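Local coordinates for protein E3 homolog (Yaba-like disease virus, PDB 1SFU), which binds left-handed Z-form nucleic acid through its N-terminal Zalpha domain and probably blocks host antiviral responses to double-stranded RNA, at residues 12-17 with 47-52; 20-25 with 69-74. One frame throughout, in Å; residues are numbered along the deposited sequence.

In the fold
Both contacts are built on helix 11-22, at different points along it. Interaction 1 packs residues 12-17 against the recognition helix 43-55 and is mostly buried. Interaction 2 joins the end of the same helix, and the turn after it, to strand 68-71 and is only partly buried. Their centres lie about 13 Å apart, on opposite sides of the centre of the chain. Their chemistry differs accordingly. Interaction 1 is side-chain packing without a hydrogen bond between its segments, whereas interaction 2 adds a lysine hydrogen-bonded to a backbone carbonyl and a water between the backbones. The two meet where Trp69 packs against Leu50 and Tyr51, beside the DNA-binding face.

Interaction 1 (12-17 with 47-52); sequences EIFSLV and NQQLYK. With nucleotides of chain A.
Gln49 points from helix 43-55 at the backbone and side chain of Phe14. Its first torsion, with CG beside the backbone N, lays CG against Phe14 N and CA, both 3.7 Å away. A bend at the second torsion then brings the amide round to the ring. Gln49 OE1 lies 3.1 Å from Phe14 CB and 3.2 Å from Phe14 CD1. The oxygen sits at the ring edge, near the ring plane, and the amide plane stands nearly upright to the ring, 83° away. Phe14 takes this place with CG anti to its backbone N (chi1 177°). Lys52 CB approaches the same ring obliquely. Ile13 flanks the Gln49 chain, with its CB 4.1 Å from Gln49 CG. One turn on, Val17 divides its two methyls: CG2 reaches Gln49 CB, and CG1 meets Leu50 CD2 at 3.7 Å. Gln49 crosses Ile13, Phe14 and Val17 at about a right angle, and Val17 crosses Leu50 in the same way. The helix axes approach to 9.1 Å at a crossing angle of -66°.

This is the winged helix-turn-helix fold of the Zalpha domain, and helix 43-55 is its recognition helix. Its other side carries the DNA contacts. Asn47 ND2 donates to OP1 of DG5 of chain A, and Gln48 NE2 donates a fairly straight bond to OP1 of DC6 of chain A. Tyr51 OH donates to OP1 of DC4 of chain A at 2.6 Å, with this phosphate oxygen in the ring plane. One face of the Tyr51 ring receives C8 of DG5 of chain A, over the ring centre and 3.3 Å above its plane. Trp69 makes an edge-to-face contact with Tyr51.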
loop_
_atom_site.group_PDB
_atom_site.type_symbol
_atom_site.label_atom_id
_atom_site.label_comp_id
_atom_site.label_asym_id
_atom_site.label_seq_id
_atom_site.Cartn_x
_atom_site.Cartn_y
_atom_site.Cartn_z
ATOM N N GLU C 12 -21.617 2.413 6.312
ATOM C CA GLU C 12 -22.224 1.282 6.991
ATOM C C GLU C 12 -21.143 0.320 7.471
ATOM O O GLU C 12 -21.317 -0.388 8.464
ATOM C CB GLU C 12 -23.210 0.578 6.058
ATOM C CG GLU C 12 -24.090 -0.447 6.754
ATOM C CD GLU C 12 -23.472 -1.826 6.773
ATOM O OE1 GLU C 12 -24.009 -2.709 7.476
ATOM O OE2 GLU C 12 -22.455 -2.028 6.072
ATOM N N ILE C 13 -20.020 0.306 6.763
ATOM C CA ILE C 13 -18.904 -0.557 7.129
ATOM C C ILE C 13 -18.277 0.075 8.364
ATOM O O ILE C 13 -18.015 -0.596 9.363
ATOM C CB ILE C 13 -17.854 -0.612 6.008
ATOM C CG1 ILE C 13 -18.553 -0.695 4.646
ATOM C CG2 ILE C 13 -16.947 -1.818 6.217
ATOM C CD1 ILE C 13 -17.622 -0.507 3.460
ATOM N N PHE C 14 -18.049 1.380 8.278
ATOM C CA PHE C 14 -17.483 2.141 9.380
ATOM C C PHE C 14 -18.313 1.876 10.638
ATOM O O PHE C 14 -17.773 1.583 11.701
ATOM C CB PHE C 14 -17.520 3.631 9.041
ATOM C CG PHE C 14 -17.015 4.521 10.139
ATOM C CD1 PHE C 14 -15.653 4.784 10.274
ATOM C CD2 PHE C 14 -17.903 5.097 11.047
ATOM C CE1 PHE C 14 -15.184 5.611 11.298
ATOM C CE2 PHE C 14 -17.443 5.918 12.068
ATOM C CZ PHE C 14 -16.079 6.176 12.193
ATOM N N SER C 15 -19.634 1.976 10.508
ATOM C CA SER C 15 -20.527 1.749 11.639
ATOM C C SER C 15 -20.433 0.320 12.173
ATOM O O SER C 15 -20.446 0.101 13.382
ATOM C CB SER C 15 -21.975 2.063 11.238
ATOM O OG SER C 15 -22.092 3.405 10.783
ATOM N N LEU C 16 -20.343 -0.658 11.277
ATOM C CA LEU C 16 -20.246 -2.045 11.716
ATOM C C LEU C 16 -18.946 -2.273 12.484
ATOM O O LEU C 16 -18.932 -2.954 13.509
ATOM C CB LEU C 16 -20.294 -2.998 10.520
ATOM C CG LEU C 16 -21.601 -3.094 9.734
ATOM C CD1 LEU C 16 -21.366 -3.887 8.452
ATOM C CD2 LEU C 16 -22.667 -3.753 10.601
ATOM N N VAL C 17 -17.854 -1.700 11.987
ATOM C CA VAL C 17 -16.563 -1.872 12.647
ATOM C C VAL C 17 -16.523 -1.173 14.004
ATOM O O VAL C 17 -16.015 -1.726 14.983
ATOM C CB VAL C 17 -15.404 -1.330 11.771
ATOM C CG1 VAL C 17 -14.072 -1.555 12.474
ATOM C CG2 VAL C 17 -15.410 -2.014 10.424
ATOM N N ASN C 47 -9.809 -2.417 7.020
ATOM C CA ASN C 47 -8.664 -1.559 7.343
ATOM C C ASN C 47 -8.938 -0.088 7.044
ATOM O O ASN C 47 -8.553 0.793 7.811
ATOM C CB ASN C 47 -7.411 -1.997 6.571
ATOM C CG ASN C 47 -6.628 -3.080 7.289
ATOM O OD1 ASN C 47 -6.545 -3.093 8.521
ATOM N ND2 ASN C 47 -6.028 -3.985 6.521
ATOM N N GLN C 48 -9.589 0.182 5.920
ATOM C CA GLN C 48 -9.900 1.560 5.569
ATOM C C GLN C 48 -10.674 2.227 6.706
ATOM O O GLN C 48 -10.471 3.403 6.993
ATOM C CB GLN C 48 -10.727 1.613 4.279
ATOM C CG GLN C 48 -9.948 1.256 3.021
ATOM C CD GLN C 48 -10.824 1.281 1.784
ATOM O OE1 GLN C 48 -11.866 0.634 1.743
ATOM N NE2 GLN C 48 -10.403 2.032 0.768
ATOM N N GLN C 49 -11.555 1.471 7.354
ATOM C CA GLN C 49 -12.343 2.010 8.456
ATOM C C GLN C 49 -11.585 2.035 9.787
ATOM O O GLN C 49 -11.704 2.991 10.559
ATOM C CB GLN C 49 -13.643 1.217 8.608
ATOM C CG GLN C 49 -14.515 1.253 7.359
ATOM C CD GLN C 49 -14.562 2.636 6.719
ATOM O OE1 GLN C 49 -14.858 3.632 7.378
ATOM N NE2 GLN C 49 -14.268 2.699 5.425
ATOM N N LEU C 50 -10.805 0.992 10.052
ATOM C CA LEU C 50 -10.035 0.924 11.287
ATOM C C LEU C 50 -9.093 2.112 11.436
ATOM O O LEU C 50 -8.999 2.697 12.511
ATOM C CB LEU C 50 -9.236 -0.377 11.354
ATOM C CG LEU C 50 -10.005 -1.632 11.757
ATOM C CD1 LEU C 50 -9.106 -2.851 11.599
ATOM C CD2 LEU C 50 -10.482 -1.506 13.196
ATOM N N TYR C 51 -8.398 2.479 10.363
ATOM C CA TYR C 51 -7.487 3.614 10.453
ATOM C C TYR C 51 -8.236 4.938 10.564
ATOM O O TYR C 51 -7.753 5.867 11.198
ATOM C CB TYR C 51 -6.508 3.625 9.271
ATOM C CG TYR C 51 -5.441 2.561 9.412
ATOM C CD1 TYR C 51 -5.574 1.314 8.797
ATOM C CD2 TYR C 51 -4.329 2.781 10.216
ATOM C CE1 TYR C 51 -4.611 0.307 8.991
ATOM C CE2 TYR C 51 -3.367 1.794 10.420
ATOM C CZ TYR C 51 -3.509 0.562 9.809
ATOM O OH TYR C 51 -2.554 -0.408 10.037
ATOM N N LYS C 52 -9.415 5.020 9.958
ATOM C CA LYS C 52 -10.226 6.237 10.048
ATOM C C LYS C 52 -10.735 6.341 11.489
ATOM O O LYS C 52 -10.774 7.419 12.082
ATOM C CB LYS C 52 -11.418 6.167 9.086
ATOM C CG LYS C 52 -11.068 6.256 7.604
ATOM C CD LYS C 52 -12.291 5.918 6.737
ATOM C CE LYS C 52 -12.002 6.002 5.243
ATOM N NZ LYS C 52 -11.825 7.409 4.783
ATOM P P DG A 5 -5.219 -2.824 3.017
ATOM O OP1 DG A 5 -5.471 -3.883 4.018
ATOM O OP2 DG A 5 -5.796 -2.941 1.652
ATOM O "O5'" DG A 5 -5.710 -1.449 3.646
ATOM C "C5'" DG A 5 -5.480 -0.229 2.950
ATOM C "C4'" DG A 5 -5.903 0.953 3.792
ATOM O "O4'" DG A 5 -5.148 0.949 5.023
ATOM C "C3'" DG A 5 -5.610 2.292 3.130
ATOM O "O3'" DG A 5 -6.830 2.805 2.589
ATOM C "C2'" DG A 5 -5.284 3.201 4.306
ATOM C "C1'" DG A 5 -4.802 2.267 5.405
ATOM N N9 DG A 5 -3.364 2.283 5.665
ATOM C C8 DG A 5 -2.760 2.488 6.880
ATOM N N7 DG A 5 -1.458 2.397 6.829
ATOM C C5 DG A 5 -1.181 2.126 5.495
ATOM C C6 DG A 5 0.064 1.910 4.845
ATOM O O6 DG A 5 1.201 1.901 5.342
ATOM N N1 DG A 5 -0.105 1.675 3.481
ATOM C C2 DG A 5 -1.316 1.637 2.832
ATOM N N2 DG A 5 -1.264 1.384 1.511
ATOM N N3 DG A 5 -2.486 1.827 3.431
ATOM C C4 DG A 5 -2.343 2.067 4.755
ATOM P P DC A 4 -1.996 -3.345 7.780
ATOM O OP1 DC A 4 -2.800 -2.685 8.844
ATOM O OP2 DC A 4 -2.538 -4.534 7.091
ATOM O "O5'" DC A 4 -1.574 -2.279 6.674
ATOM C "C5'" DC A 4 -2.501 -1.330 6.167
ATOM C "C4'" DC A 4 -2.516 -1.373 4.656
ATOM O "O4'" DC A 4 -1.223 -0.970 4.132
ATOM C "C3'" DC A 4 -2.809 -2.750 4.056
ATOM O "O3'" DC A 4 -3.634 -2.618 2.891
ATOM C "C2'" DC A 4 -1.441 -3.242 3.623
ATOM C "C1'" DC A 4 -0.771 -1.948 3.200
ATOM N N1 DC A 4 0.696 -1.999 3.265
ATOM C C2 DC A 4 1.406 -2.196 2.086
ATOM O O2 DC A 4 0.775 -2.312 1.031
ATOM N N3 DC A 4 2.762 -2.257 2.125
ATOM C C4 DC A 4 3.400 -2.132 3.290
ATOM N N4 DC A 4 4.745 -2.205 3.288
ATOM C C5 DC A 4 2.697 -1.926 4.514
ATOM C C6 DC A 4 1.356 -1.866 4.455
ATOM P P DC A 6 -6.871 3.291 1.058
ATOM O OP1 DC A 6 -8.262 3.748 0.765
ATOM O OP2 DC A 6 -6.264 2.232 0.215
ATOM O "O5'" DC A 6 -5.895 4.552 1.049
ATOM C "C5'" DC A 6 -5.974 5.534 0.018
ATOM C "C4'" DC A 6 -4.653 5.637 -0.712
ATOM O "O4'" DC A 6 -3.633 6.128 0.190
ATOM C "C3'" DC A 6 -4.121 4.316 -1.276
ATOM O "O3'" DC A 6 -3.501 4.542 -2.543
ATOM C "C2'" DC A 6 -3.051 3.918 -0.281
ATOM C "C1'" DC A 6 -2.505 5.276 0.120
ATOM N N1 DC A 6 -1.838 5.291 1.425
ATOM C C2 DC A 6 -0.440 5.188 1.463
ATOM O O2 DC A 6 0.183 5.116 0.397
ATOM N N3 DC A 6 0.187 5.167 2.654
ATOM C C4 DC A 6 -0.523 5.245 3.782
ATOM N N4 DC A 6 0.139 5.194 4.942
ATOM C C5 DC A 6 -1.946 5.370 3.772
ATOM C C6 DC A 6 -2.555 5.391 2.582
#

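Interaction 2 (20-25 with 69-74); sequences EVLSLN and WFKNYN
Helix 11-22 runs out into a turn that faces strand 68-71, and the two backbones come nearest at Val21 and Lys71, with CA atoms 5.7 Å apart. Within the turn, Glu20 O accepts from both Ser23 N and Ser23 OG, while Leu24 N bonds to Val21 O. Lys71 carries most of the contact. Its chain starts extended and bends at chi3 (61°), which turns the ammonium group to the turn. NZ donates to Leu24 O at 2.6 Å, nearly in line with the carbonyl bond (170°). The aliphatic part runs past the helix end: Lys71 CB lies 3.5 Å from Val21 O, and Lys71 CD is 4.0 Å from Leu22 CD2, where the two side chains cross at about a right angle. Leu24 CD1 approaches Trp69 O. A water sits between the backbones, accepting from Lys71 N at 2.8 Å and lying 2.9 Å from Asn25 O.

Strand 68-71 is central in the three-stranded antiparallel sheet, where backbone hydrogen bonds join Trp69 to Thr30 and Phe70 to Lys60. Val21 packs on Leu53 and Trp69 on Leu50, both of the recognition helix 43-55, which lies beside the contact.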
loop_
_atom_site.group_PDB
_atom_site.type_symbol
_atom_site.label_atom_id
_atom_site.label_comp_id
_atom_site.label_asym_id
_atom_site.label_seq_id
_atom_site.Cartn_x
_atom_site.Cartn_y
_atom_site.Cartn_z
ATOM N N GLU C 20 -18.305 -3.120 16.571
ATOM C CA GLU C 20 -17.530 -4.289 16.974
ATOM C C GLU C 20 -16.418 -3.963 17.965
ATOM O O GLU C 20 -16.264 -4.645 18.977
ATOM C CB GLU C 20 -16.912 -4.975 15.751
ATOM C CG GLU C 20 -17.905 -5.676 14.848
ATOM C CD GLU C 20 -18.618 -6.820 15.541
ATOM O OE1 GLU C 20 -17.947 -7.808 15.920
ATOM O OE2 GLU C 20 -19.851 -6.725 15.708
ATOM N N VAL C 21 -15.633 -2.930 17.673
ATOM C CA VAL C 21 -14.536 -2.573 18.562
ATOM C C VAL C 21 -15.042 -2.094 19.918
ATOM O O VAL C 21 -14.442 -2.388 20.950
ATOM C CB VAL C 21 -13.627 -1.488 17.933
ATOM C CG1 VAL C 21 -13.017 -2.012 16.640
ATOM C CG2 VAL C 21 -14.417 -0.222 17.684
ATOM N N LEU C 22 -16.152 -1.364 19.921
ATOM C CA LEU C 22 -16.711 -0.871 21.174
ATOM C C LEU C 22 -17.221 -2.004 22.058
ATOM O O LEU C 22 -17.362 -1.834 23.264
ATOM C CB LEU C 22 -17.836 0.131 20.900
ATOM C CG LEU C 22 -17.342 1.491 20.404
ATOM C CD1 LEU C 22 -18.521 2.406 20.097
ATOM C CD2 LEU C 22 -16.443 2.109 21.467
ATOM N N SER C 23 -17.480 -3.165 21.463
ATOM C CA SER C 23 -17.966 -4.302 22.234
ATOM C C SER C 23 -16.820 -5.037 22.921
ATOM O O SER C 23 -17.046 -5.916 23.746
ATOM C CB SER C 23 -18.737 -5.277 21.333
ATOM O OG SER C 23 -17.870 -5.954 20.441
ATOM N N LEU C 24 -15.589 -4.673 22.583
ATOM C CA LEU C 24 -14.414 -5.314 23.173
ATOM C C LEU C 24 -14.192 -4.873 24.612
ATOM O O LEU C 24 -14.586 -3.775 25.005
ATOM C CB LEU C 24 -13.150 -4.965 22.378
ATOM C CG LEU C 24 -13.010 -5.361 20.908
ATOM C CD1 LEU C 24 -11.852 -4.592 20.294
ATOM C CD2 LEU C 24 -12.786 -6.851 20.785
ATOM N N ASN C 25 -13.562 -5.735 25.400
ATOM C CA ASN C 25 -13.244 -5.384 26.772
ATOM C C ASN C 25 -11.959 -4.580 26.660
ATOM O O ASN C 25 -11.115 -4.864 25.807
ATOM C CB ASN C 25 -13.002 -6.631 27.617
ATOM C CG ASN C 25 -14.230 -7.508 27.721
ATOM O OD1 ASN C 25 -15.326 -7.027 28.006
ATOM N ND2 ASN C 25 -14.053 -8.804 27.496
ATOM N N TRP C 69 -5.764 -4.216 17.258
ATOM C CA TRP C 69 -6.611 -3.060 17.485
ATOM C C TRP C 69 -7.349 -3.121 18.821
ATOM O O TRP C 69 -8.088 -4.079 19.095
ATOM C CB TRP C 69 -7.599 -2.928 16.322
ATOM C CG TRP C 69 -6.907 -2.734 15.001
ATOM C CD1 TRP C 69 -6.350 -3.702 14.215
ATOM C CD2 TRP C 69 -6.650 -1.486 14.343
ATOM N NE1 TRP C 69 -5.760 -3.134 13.105
ATOM C CE2 TRP C 69 -5.929 -1.775 13.162
ATOM C CE3 TRP C 69 -6.958 -0.151 14.637
ATOM C CZ2 TRP C 69 -5.508 -0.775 12.274
ATOM C CZ3 TRP C 69 -6.541 0.846 13.753
ATOM C CH2 TRP C 69 -5.824 0.526 12.587
ATOM N N PHE C 70 -7.125 -2.093 19.640
ATOM C CA PHE C 70 -7.731 -1.970 20.970
ATOM C C PHE C 70 -8.770 -0.853 21.024
ATOM O O PHE C 70 -8.644 0.163 20.334
ATOM C CB PHE C 70 -6.674 -1.626 22.033
ATOM C CG PHE C 70 -5.609 -2.662 22.211
ATOM C CD1 PHE C 70 -4.611 -2.832 21.253
ATOM C CD2 PHE C 70 -5.579 -3.453 23.359
ATOM C CE1 PHE C 70 -3.598 -3.775 21.436
ATOM C CE2 PHE C 70 -4.568 -4.401 23.549
ATOM C CZ PHE C 70 -3.577 -4.559 22.584
ATOM N N LYS C 71 -9.785 -1.038 21.860
ATOM C CA LYS C 71 -10.802 -0.012 22.045
ATOM C C LYS C 71 -10.126 1.055 22.907
ATOM O O LYS C 71 -9.355 0.720 23.798
ATOM C CB LYS C 71 -12.009 -0.581 22.794
ATOM C CG LYS C 71 -13.040 0.469 23.177
ATOM C CD LYS C 71 -14.241 -0.135 23.904
ATOM C CE LYS C 71 -13.831 -0.809 25.205
ATOM N NZ LYS C 71 -15.008 -1.336 25.950
ATOM N N ASN C 72 -10.388 2.328 22.636
ATOM C CA ASN C 72 -9.785 3.398 23.430
ATOM C C ASN C 72 -10.177 3.140 24.887
ATOM O O ASN C 72 -11.363 3.028 25.187
ATOM C CB ASN C 72 -10.328 4.756 22.977
ATOM C CG ASN C 72 -9.551 5.923 23.559
ATOM O OD1 ASN C 72 -8.851 6.640 22.842
ATOM N ND2 ASN C 72 -9.664 6.113 24.867
ATOM N N TYR C 73 -9.198 3.037 25.785
ATOM C CA TYR C 73 -9.507 2.760 27.188
ATOM C C TYR C 73 -10.346 3.823 27.900
ATOM O O TYR C 73 -10.883 3.563 28.977
ATOM C CB TYR C 73 -8.230 2.474 27.993
ATOM C CG TYR C 73 -7.149 3.522 27.905
ATOM C CD1 TYR C 73 -7.367 4.825 28.338
ATOM C CD2 TYR C 73 -5.893 3.204 27.391
ATOM C CE1 TYR C 73 -6.362 5.786 28.260
ATOM C CE2 TYR C 73 -4.884 4.150 27.309
ATOM C CZ TYR C 73 -5.120 5.438 27.740
ATOM O OH TYR C 73 -4.122 6.380 27.630
ATOM N N ASN C 74 -10.462 5.009 27.308
ATOM C CA ASN C 74 -11.275 6.064 27.902
ATOM C C ASN C 74 -12.741 5.657 27.783
ATOM O O ASN C 74 -13.615 6.257 28.407
ATOM C CB ASN C 74 -11.050 7.400 27.190
ATOM C CG ASN C 74 -9.649 7.952 27.407
ATOM O OD1 ASN C 74 -9.130 7.938 28.525
ATOM N ND2 ASN C 74 -9.036 8.453 26.340
HETATM O O HOH W 1 -10.017 -3.171 23.684
#